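Local coordinates for Serine/threonine-protein phosphatase 2A regulatory subunit B'' subunit alpha (Homo sapiens, PDB 4I5J) that acts as the calcium-binding EF-hand part of a regulatory subunit of protein phosphatase 2A, which might modulate the substrate selectivity, activity and localization of the catalytic enzyme, at residues Asp200-Gly203 with Met209-Leu212; Val244-Ala247 with Lys251-Leu254; Arg255-Cys260 with Ile265-Phe270. All coordinates share one frame; numbering follows the deposited sequence.

How the interactions relate
The three interactions show how one fold changes its chemistry with depth. Interaction 1 is polar and partly exposed: carboxylates from a loop and from the start of helix 209-226 share a calcium ion, with water on the outer side. Interactions 2 and 3 are buried and rest on apolar packing across their segments. Interaction 2 closes the loop between helix 233-244 and helix 254-260; interaction 3 carries on from that second helix to helix 263-271. The joints are largely apolar: L212 of interaction 1 packs on I252, F266 and F270, and V244 of interaction 2 reaches F266, though D256 of interaction 3 also bonds to the backbone of T253 and, weakly, of A247.

Interaction 1: Asp200-Gly203 with Met209-Leu212; sequences DVDG and MYEL. With CA (calcium ion), chain B.
E211 meets D200 and D202 through a shared calcium ion, and the contact centres on that ion. The glutamate chain runs extended beyond CG and presents both oxygens, E211 OE1 and OE2 each lying 2.4 Å from the calcium. From the loop come D200 OD1 at 2.3 Å from the ion and D202 OD1 at 2.3 Å from it. The carboxylate planes of D202 and E211 are 63° apart; D202 OD1 and E211 OE2 come close because both bind the cation, which probably offsets their mutual repulsion.

This inner side is tight and well gripped. E211 OE2 also accepts the backbone D202 N at 3.0 Å, a nearly straight bond of 172° that arrives almost end-on to the C-O bond and ties the loop directly to the helix. The other oxygens are fixed locally: S208 N donates to E211 OE1, while D200 OD2 takes G205 N. CG of D202 sits between its backbone N and carbonyl carbon (chi1 62°), which turns OD1 to the metal and leaves OD2 to water.

The outer side is looser. D202 OD2 accepts water 2 at 2.6 Å, a molecule that is itself a calcium ligand, and water 1 at 2.8 Å. Water 1 reaches on to Y210 OH, also 2.8 Å from it, so the phenol joins the loop through solvent. V201, likewise exposed, merely slides alongside the aliphatic CG of E211.

D204 and the carbonyl of V206 complete seven oxygen ligands. Acidic loop side chains, one backbone carbonyl, a water and a closing bidentate glutamate on the outgoing helix are the signature of the canonical EF-hand calcium loop.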
loop_
_atom_site.group_PDB
_atom_site.type_symbol
_atom_site.label_atom_id
_atom_site.label_comp_id
_atom_site.label_asym_id
_atom_site.label_seq_id
_atom_site.Cartn_x
_atom_site.Cartn_y
_atom_site.Cartn_z
ATOM N N ASP A 200 -0.253 8.164 -12.517
ATOM C CA ASP A 200 0.751 8.877 -13.299
ATOM C C ASP A 200 1.236 7.998 -14.445
ATOM O O ASP A 200 2.365 7.513 -14.427
ATOM C CB ASP A 200 1.923 9.305 -12.412
ATOM C CG ASP A 200 2.903 10.211 -13.135
ATOM O OD1 ASP A 200 2.598 10.645 -14.256
ATOM O OD2 ASP A 200 3.984 10.490 -12.582
ATOM N N VAL A 201 0.374 7.798 -15.437
ATOM C CA VAL A 201 0.666 6.872 -16.525
ATOM C C VAL A 201 2.053 7.056 -17.144
ATOM O O VAL A 201 2.803 6.089 -17.275
ATOM C CB VAL A 201 -0.380 6.968 -17.629
ATOM C CG1 VAL A 201 -0.008 6.043 -18.803
ATOM C CG2 VAL A 201 -1.760 6.641 -17.083
ATOM N N ASP A 202 2.404 8.288 -17.512
ATOM C CA ASP A 202 3.681 8.532 -18.192
ATOM C C ASP A 202 4.840 8.692 -17.212
ATOM O O ASP A 202 5.984 8.855 -17.613
ATOM C CB ASP A 202 3.592 9.746 -19.137
ATOM C CG ASP A 202 3.269 11.054 -18.407
ATOM O OD1 ASP A 202 3.409 11.116 -17.171
ATOM O OD2 ASP A 202 2.855 12.032 -19.072
ATOM N N GLY A 203 4.525 8.701 -15.924
ATOM C CA GLY A 203 5.545 8.761 -14.888
ATOM C C GLY A 203 6.335 10.055 -14.757
ATOM O O GLY A 203 7.440 10.048 -14.207
ATOM N N MET A 209 -4.369 16.270 -17.481
ATOM C CA MET A 209 -5.808 16.128 -17.648
ATOM C C MET A 209 -6.143 14.963 -18.557
ATOM O O MET A 209 -7.239 14.399 -18.473
ATOM C CB MET A 209 -6.436 17.411 -18.188
ATOM C CG MET A 209 -6.362 18.563 -17.217
ATOM S SD MET A 209 -6.989 20.068 -18.014
ATOM C CE MET A 209 -6.682 21.310 -16.742
ATOM N N TYR A 210 -5.209 14.594 -19.426
ATOM C CA TYR A 210 -5.459 13.464 -20.306
ATOM C C TYR A 210 -5.215 12.135 -19.594
ATOM O O TYR A 210 -5.757 11.115 -19.999
ATOM C CB TYR A 210 -4.668 13.565 -21.613
ATOM C CG TYR A 210 -3.199 13.855 -21.454
ATOM C CD1 TYR A 210 -2.279 12.816 -21.395
ATOM C CD2 TYR A 210 -2.725 15.165 -21.399
ATOM C CE1 TYR A 210 -0.948 13.060 -21.259
ATOM C CE2 TYR A 210 -1.369 15.426 -21.261
ATOM C CZ TYR A 210 -0.489 14.369 -21.197
ATOM O OH TYR A 210 0.860 14.593 -21.059
ATOM N N GLU A 211 -4.404 12.143 -18.538
ATOM C CA GLU A 211 -4.275 10.942 -17.705
ATOM C C GLU A 211 -5.558 10.784 -16.902
ATOM O O GLU A 211 -6.109 9.689 -16.809
ATOM C CB GLU A 211 -3.035 11.010 -16.811
ATOM C CG GLU A 211 -1.755 10.785 -17.599
ATOM C CD GLU A 211 -0.487 11.176 -16.853
ATOM O OE1 GLU A 211 -0.551 12.034 -15.948
ATOM O OE2 GLU A 211 0.594 10.640 -17.206
ATOM N N LEU A 212 -6.056 11.886 -16.348
ATOM C CA LEU A 212 -7.361 11.860 -15.706
ATOM C C LEU A 212 -8.482 11.331 -16.632
ATOM O O LEU A 212 -9.309 10.503 -16.212
ATOM C CB LEU A 212 -7.725 13.239 -15.149
ATOM C CG LEU A 212 -6.819 13.777 -14.033
ATOM C CD1 LEU A 212 -7.397 15.034 -13.398
ATOM C CD2 LEU A 212 -6.592 12.747 -12.985
HETATM CA CA CA B . 1.859 12.162 -15.787
HETATM O O HOH W 1 2.598 12.480 -21.838
HETATM O O HOH W 2 1.628 13.743 -17.603
#

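Interaction 2: Val244-Ala247 with Lys251-Leu254; sequences VKPA and KITL
P246 brings the one ring of this contact against I252, and a pyrrolidine, puckered C-gamma endo, is only roughly flat. I252 CG1 comes obliquely at the CB-CG side of that ring, neither squarely over a face nor in its plane, with P246 CB and P246 CG each 3.9 Å from it. The setting is a helix-loop-helix unit that resembles the second member of an EF-hand pair. The carboxylate of D256 touches the proline as well, its OD2 lying on the same side of the ring as the isoleucine.

Helix 233-244 ends, K245 leaves helical geometry with positive phi, and the chain then swings through P246 toward I252 before helix 254-260 begins. Backbone hydrogen bonds between I252 and L207 join this loop to the calcium-binding one, consistent with the usual loop-to-loop pairing of EF hands; the ion itself is about 9 Å from the I252 side chain.

I252 divides its branches between partners. With CG1 anti to the carbonyl carbon (chi1 -66°), that branch falls against the proline, whereas I252 CG2 approaches V244 CG1 more loosely, at 4.4 Å. Both meetings are apolar, without a hydrogen bond across the segments. Behind them, L257 and F266 touch V244 and I252 and continue the buried surface.

At the start of helix 254-260 the chain forms a capping box. T253 occupies the N-cap and its side chain caps a backbone N of the first turn, while the reciprocal bond runs from T253 N to D256 OD2.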
loop_
_atom_site.group_PDB
_atom_site.type_symbol
_atom_site.label_atom_id
_atom_site.label_comp_id
_atom_site.label_asym_id
_atom_site.label_seq_id
_atom_site.Cartn_x
_atom_site.Cartn_y
_atom_site.Cartn_z
ATOM N N VAL A 244 -9.434 19.523 -5.145
ATOM C CA VAL A 244 -8.014 19.357 -4.830
ATOM C C VAL A 244 -7.276 20.694 -4.692
ATOM O O VAL A 244 -6.286 20.797 -3.959
ATOM C CB VAL A 244 -7.322 18.437 -5.886
ATOM C CG1 VAL A 244 -5.802 18.461 -5.770
ATOM C CG2 VAL A 244 -7.819 17.008 -5.745
ATOM N N LYS A 245 -7.781 21.720 -5.371
ATOM C CA LYS A 245 -7.091 23.012 -5.474
ATOM C C LYS A 245 -5.593 22.877 -5.757
ATOM O O LYS A 245 -4.766 23.357 -4.983
ATOM C CB LYS A 245 -7.278 23.847 -4.202
ATOM C CG LYS A 245 -8.674 23.799 -3.575
ATOM C CD LYS A 245 -9.613 24.796 -4.205
ATOM C CE LYS A 245 -10.799 25.073 -3.287
ATOM N NZ LYS A 245 -11.522 23.826 -2.955
ATOM N N PRO A 246 -5.227 22.241 -6.875
ATOM C CA PRO A 246 -3.791 22.106 -7.129
ATOM C C PRO A 246 -3.138 23.438 -7.502
ATOM O O PRO A 246 -3.821 24.358 -7.948
ATOM C CB PRO A 246 -3.749 21.155 -8.324
ATOM C CG PRO A 246 -5.006 21.443 -9.058
ATOM C CD PRO A 246 -6.040 21.728 -7.992
ATOM N N ALA A 247 -1.826 23.540 -7.317
ATOM C CA ALA A 247 -1.095 24.721 -7.753
ATOM C C ALA A 247 -1.345 24.952 -9.244
ATOM O O ALA A 247 -1.818 26.014 -9.649
ATOM C CB ALA A 247 0.383 24.543 -7.493
ATOM N N LYS A 251 -1.459 19.955 -14.070
ATOM C CA LYS A 251 -0.280 19.226 -13.585
ATOM C C LYS A 251 -0.403 18.962 -12.077
ATOM O O LYS A 251 0.288 19.562 -11.260
ATOM C CB LYS A 251 1.018 19.986 -13.924
ATOM C CG LYS A 251 1.218 20.231 -15.432
ATOM C CD LYS A 251 2.388 21.151 -15.746
ATOM C CE LYS A 251 3.696 20.568 -15.285
ATOM N NZ LYS A 251 4.042 19.351 -16.057
ATOM N N ILE A 252 -1.316 18.071 -11.710
ATOM C CA ILE A 252 -1.556 17.765 -10.300
ATOM C C ILE A 252 -0.432 16.945 -9.694
ATOM O O ILE A 252 -0.068 15.895 -10.231
ATOM C CB ILE A 252 -2.894 17.013 -10.128
ATOM C CG1 ILE A 252 -4.045 17.945 -10.518
ATOM C CG2 ILE A 252 -3.084 16.525 -8.682
ATOM C CD1 ILE A 252 -5.323 17.225 -10.769
ATOM N N THR A 253 0.118 17.418 -8.573
ATOM C CA THR A 253 1.228 16.734 -7.930
ATOM C C THR A 253 0.831 15.890 -6.710
ATOM O O THR A 253 -0.270 15.994 -6.166
ATOM C CB THR A 253 2.334 17.718 -7.476
ATOM O OG1 THR A 253 1.881 18.477 -6.348
ATOM C CG2 THR A 253 2.734 18.654 -8.603
ATOM N N LEU A 254 1.753 15.047 -6.269
ATOM C CA LEU A 254 1.497 14.239 -5.092
ATOM C C LEU A 254 1.298 15.195 -3.913
ATOM O O LEU A 254 0.373 15.044 -3.111
ATOM C CB LEU A 254 2.675 13.306 -4.846
ATOM C CG LEU A 254 2.586 12.461 -3.582
ATOM C CD1 LEU A 254 1.376 11.534 -3.659
ATOM C CD2 LEU A 254 3.872 11.673 -3.455
#

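Interaction 3: Arg255-Cys260 with Ile265-Phe270; sequences RDLKRC and IFYDTF
L257 lies against F266 and Y267, joining helix 254-260, the outgoing helix of what resembles the second EF hand, to helix 263-271 in a buried apolar contact. Its CB points toward the second helix. From there CG stands anti to the carbonyl carbon (chi1 -76°), and at CG the side chain forks into two methyls with different tasks.

L257 CD2 goes over a face of the F266 ring. It sits 3.8 Å from the ring centroid and 22° off the ring normal, a CH-pi contact, and its closest ring atom is F266 CD2 at 3.5 Å. The other methyl, L257 CD1, spreads to the rim, 3.9 Å from F266 CE2, and meets Y267 OH at 3.7 Å. The leucine crosses the phenylalanine at about a right angle and touches two consecutive aromatic residues, its approach to the Y267 ring being oblique, neither face nor edge.

F266 is filled in on both faces. Opposite L257, F270 CE1 stands 3.4 Å above the ring plane, displaced toward the rim, while Y267 CE2 lies in plane at the ring's edge. L212 of helix 209-226 also packs on this ring, so helices on several sides converge on it. With only an alanine in place of F266, a gap is likely to open between L257 and F270, the CD2 methyl losing its aromatic face and F270 CE1 the ring it packs against.

Y267 reaches past this ring toward helix 189-199, where its hydroxyl makes a weak hydrogen bond with the carbonyl of I192. Within its own helix the buried T269 hydroxyl is satisfied by the backbone one turn back: the same I265 O that accepts T269 N also takes T269 OG1 at 2.7 Å, arriving 40° out of the carbonyl plane.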
loop_
_atom_site.group_PDB
_atom_site.type_symbol
_atom_site.label_atom_id
_atom_site.label_comp_id
_atom_site.label_asym_id
_atom_site.label_seq_id
_atom_site.Cartn_x
_atom_site.Cartn_y
_atom_site.Cartn_z
ATOM N N ARG A 255 2.160 16.198 -3.838
ATOM C CA ARG A 255 2.021 17.251 -2.850
ATOM C C ARG A 255 0.619 17.878 -2.863
ATOM O O ARG A 255 0.039 18.074 -1.797
ATOM C CB ARG A 255 3.089 18.317 -3.078
ATOM C CG ARG A 255 3.306 19.252 -1.908
ATOM C CD ARG A 255 4.419 20.261 -2.216
ATOM N NE ARG A 255 4.971 20.838 -0.993
ATOM C CZ ARG A 255 4.461 21.892 -0.363
ATOM N NH1 ARG A 255 3.385 22.504 -0.844
ATOM N NH2 ARG A 255 5.031 22.338 0.748
ATOM N N ASP A 256 0.068 18.179 -4.045
ATOM C CA ASP A 256 -1.287 18.760 -4.115
ATOM C C ASP A 256 -2.310 17.787 -3.527
ATOM O O ASP A 256 -3.232 18.186 -2.813
ATOM C CB ASP A 256 -1.713 19.069 -5.550
ATOM C CG ASP A 256 -0.842 20.113 -6.226
ATOM O OD1 ASP A 256 -0.393 21.085 -5.583
ATOM O OD2 ASP A 256 -0.603 19.943 -7.434
ATOM N N LEU A 257 -2.149 16.507 -3.838
ATOM C CA LEU A 257 -3.109 15.502 -3.374
ATOM C C LEU A 257 -3.017 15.219 -1.863
ATOM O O LEU A 257 -4.049 15.051 -1.214
ATOM C CB LEU A 257 -3.043 14.222 -4.228
ATOM C CG LEU A 257 -3.718 14.378 -5.606
ATOM C CD1 LEU A 257 -3.274 13.319 -6.640
ATOM C CD2 LEU A 257 -5.248 14.370 -5.460
ATOM N N LYS A 258 -1.805 15.193 -1.303
ATOM C CA LYS A 258 -1.650 15.082 0.157
ATOM C C LYS A 258 -2.169 16.341 0.849
ATOM O O LYS A 258 -2.841 16.253 1.868
ATOM C CB LYS A 258 -0.186 14.864 0.558
ATOM C CG LYS A 258 0.416 13.542 0.135
ATOM C CD LYS A 258 1.918 13.499 0.423
ATOM C CE LYS A 258 2.472 12.093 0.253
ATOM N NZ LYS A 258 3.926 11.998 0.563
ATOM N N ARG A 259 -1.866 17.515 0.291
ATOM C CA ARG A 259 -2.261 18.775 0.925
ATOM C C ARG A 259 -3.775 18.959 1.002
ATOM O O ARG A 259 -4.289 19.478 1.985
ATOM C CB ARG A 259 -1.631 19.981 0.220
ATOM C CG ARG A 259 -0.152 20.197 0.519
ATOM C CD ARG A 259 0.427 21.322 -0.340
ATOM N NE ARG A 259 -0.205 22.612 -0.074
ATOM C CZ ARG A 259 0.177 23.441 0.894
ATOM N NH1 ARG A 259 1.188 23.111 1.690
ATOM N NH2 ARG A 259 -0.450 24.599 1.073
ATOM N N CYS A 260 -4.491 18.529 -0.031
ATOM C CA CYS A 260 -5.925 18.784 -0.095
ATOM C C CYS A 260 -6.685 17.957 0.924
ATOM O O CYS A 260 -7.834 18.267 1.244
ATOM C CB CYS A 260 -6.473 18.512 -1.494
ATOM S SG CYS A 260 -6.829 16.768 -1.865
ATOM N N ILE A 265 -11.131 10.664 -2.121
ATOM C CA ILE A 265 -12.308 10.981 -2.916
ATOM C C ILE A 265 -11.937 11.109 -4.383
ATOM O O ILE A 265 -12.589 10.516 -5.249
ATOM C CB ILE A 265 -12.971 12.263 -2.429
ATOM C CG1 ILE A 265 -13.549 12.032 -1.029
ATOM C CG2 ILE A 265 -14.060 12.681 -3.378
ATOM C CD1 ILE A 265 -14.279 13.240 -0.482
ATOM N N PHE A 266 -10.893 11.890 -4.647
ATOM C CA PHE A 266 -10.293 12.022 -5.977
ATOM C C PHE A 266 -10.068 10.636 -6.593
ATOM O O PHE A 266 -10.604 10.308 -7.654
ATOM C CB PHE A 266 -8.958 12.763 -5.825
ATOM C CG PHE A 266 -8.238 13.046 -7.126
ATOM C CD1 PHE A 266 -8.576 14.139 -7.903
ATOM C CD2 PHE A 266 -7.188 12.249 -7.537
ATOM C CE1 PHE A 266 -7.899 14.414 -9.077
ATOM C CE2 PHE A 266 -6.509 12.522 -8.715
ATOM C CZ PHE A 266 -6.862 13.596 -9.479
ATOM N N TYR A 267 -9.332 9.793 -5.883
ATOM C CA TYR A 267 -9.043 8.439 -6.363
ATOM C C TYR A 267 -10.284 7.572 -6.674
ATOM O O TYR A 267 -10.364 6.936 -7.732
ATOM C CB TYR A 267 -8.100 7.726 -5.376
ATOM C CG TYR A 267 -6.696 8.319 -5.340
ATOM C CD1 TYR A 267 -5.978 8.384 -4.157
ATOM C CD2 TYR A 267 -6.085 8.792 -6.499
ATOM C CE1 TYR A 267 -4.709 8.905 -4.119
ATOM C CE2 TYR A 267 -4.803 9.322 -6.472
ATOM C CZ TYR A 267 -4.124 9.383 -5.279
ATOM O OH TYR A 267 -2.844 9.897 -5.233
ATOM N N ASP A 268 -11.243 7.529 -5.762
ATOM C CA ASP A 268 -12.483 6.782 -5.999
ATOM C C ASP A 268 -13.189 7.262 -7.256
ATOM O O ASP A 268 -13.680 6.470 -8.061
ATOM C CB ASP A 268 -13.431 6.914 -4.799
ATOM C CG ASP A 268 -12.907 6.211 -3.561
ATOM O OD1 ASP A 268 -12.098 5.258 -3.697
ATOM O OD2 ASP A 268 -13.308 6.616 -2.449
ATOM N N THR A 269 -13.228 8.576 -7.412
ATOM C CA THR A 269 -13.893 9.207 -8.528
ATOM C C THR A 269 -13.315 8.697 -9.845
ATOM O O THR A 269 -14.045 8.527 -10.807
ATOM C CB THR A 269 -13.739 10.732 -8.416
ATOM O OG1 THR A 269 -14.369 11.181 -7.209
ATOM C CG2 THR A 269 -14.349 11.443 -9.598
ATOM N N PHE A 270 -12.012 8.421 -9.884
ATOM C CA PHE A 270 -11.366 7.953 -11.122
ATOM C C PHE A 270 -11.237 6.454 -11.334
ATOM O O PHE A 270 -11.012 6.010 -12.472
ATOM C CB PHE A 270 -10.002 8.619 -11.323
ATOM C CG PHE A 270 -10.106 10.075 -11.657
ATOM C CD1 PHE A 270 -9.780 11.048 -10.722
ATOM C CD2 PHE A 270 -10.588 10.472 -12.898
ATOM C CE1 PHE A 270 -9.907 12.388 -11.032
ATOM C CE2 PHE A 270 -10.732 11.805 -13.210
ATOM C CZ PHE A 270 -10.385 12.770 -12.281
#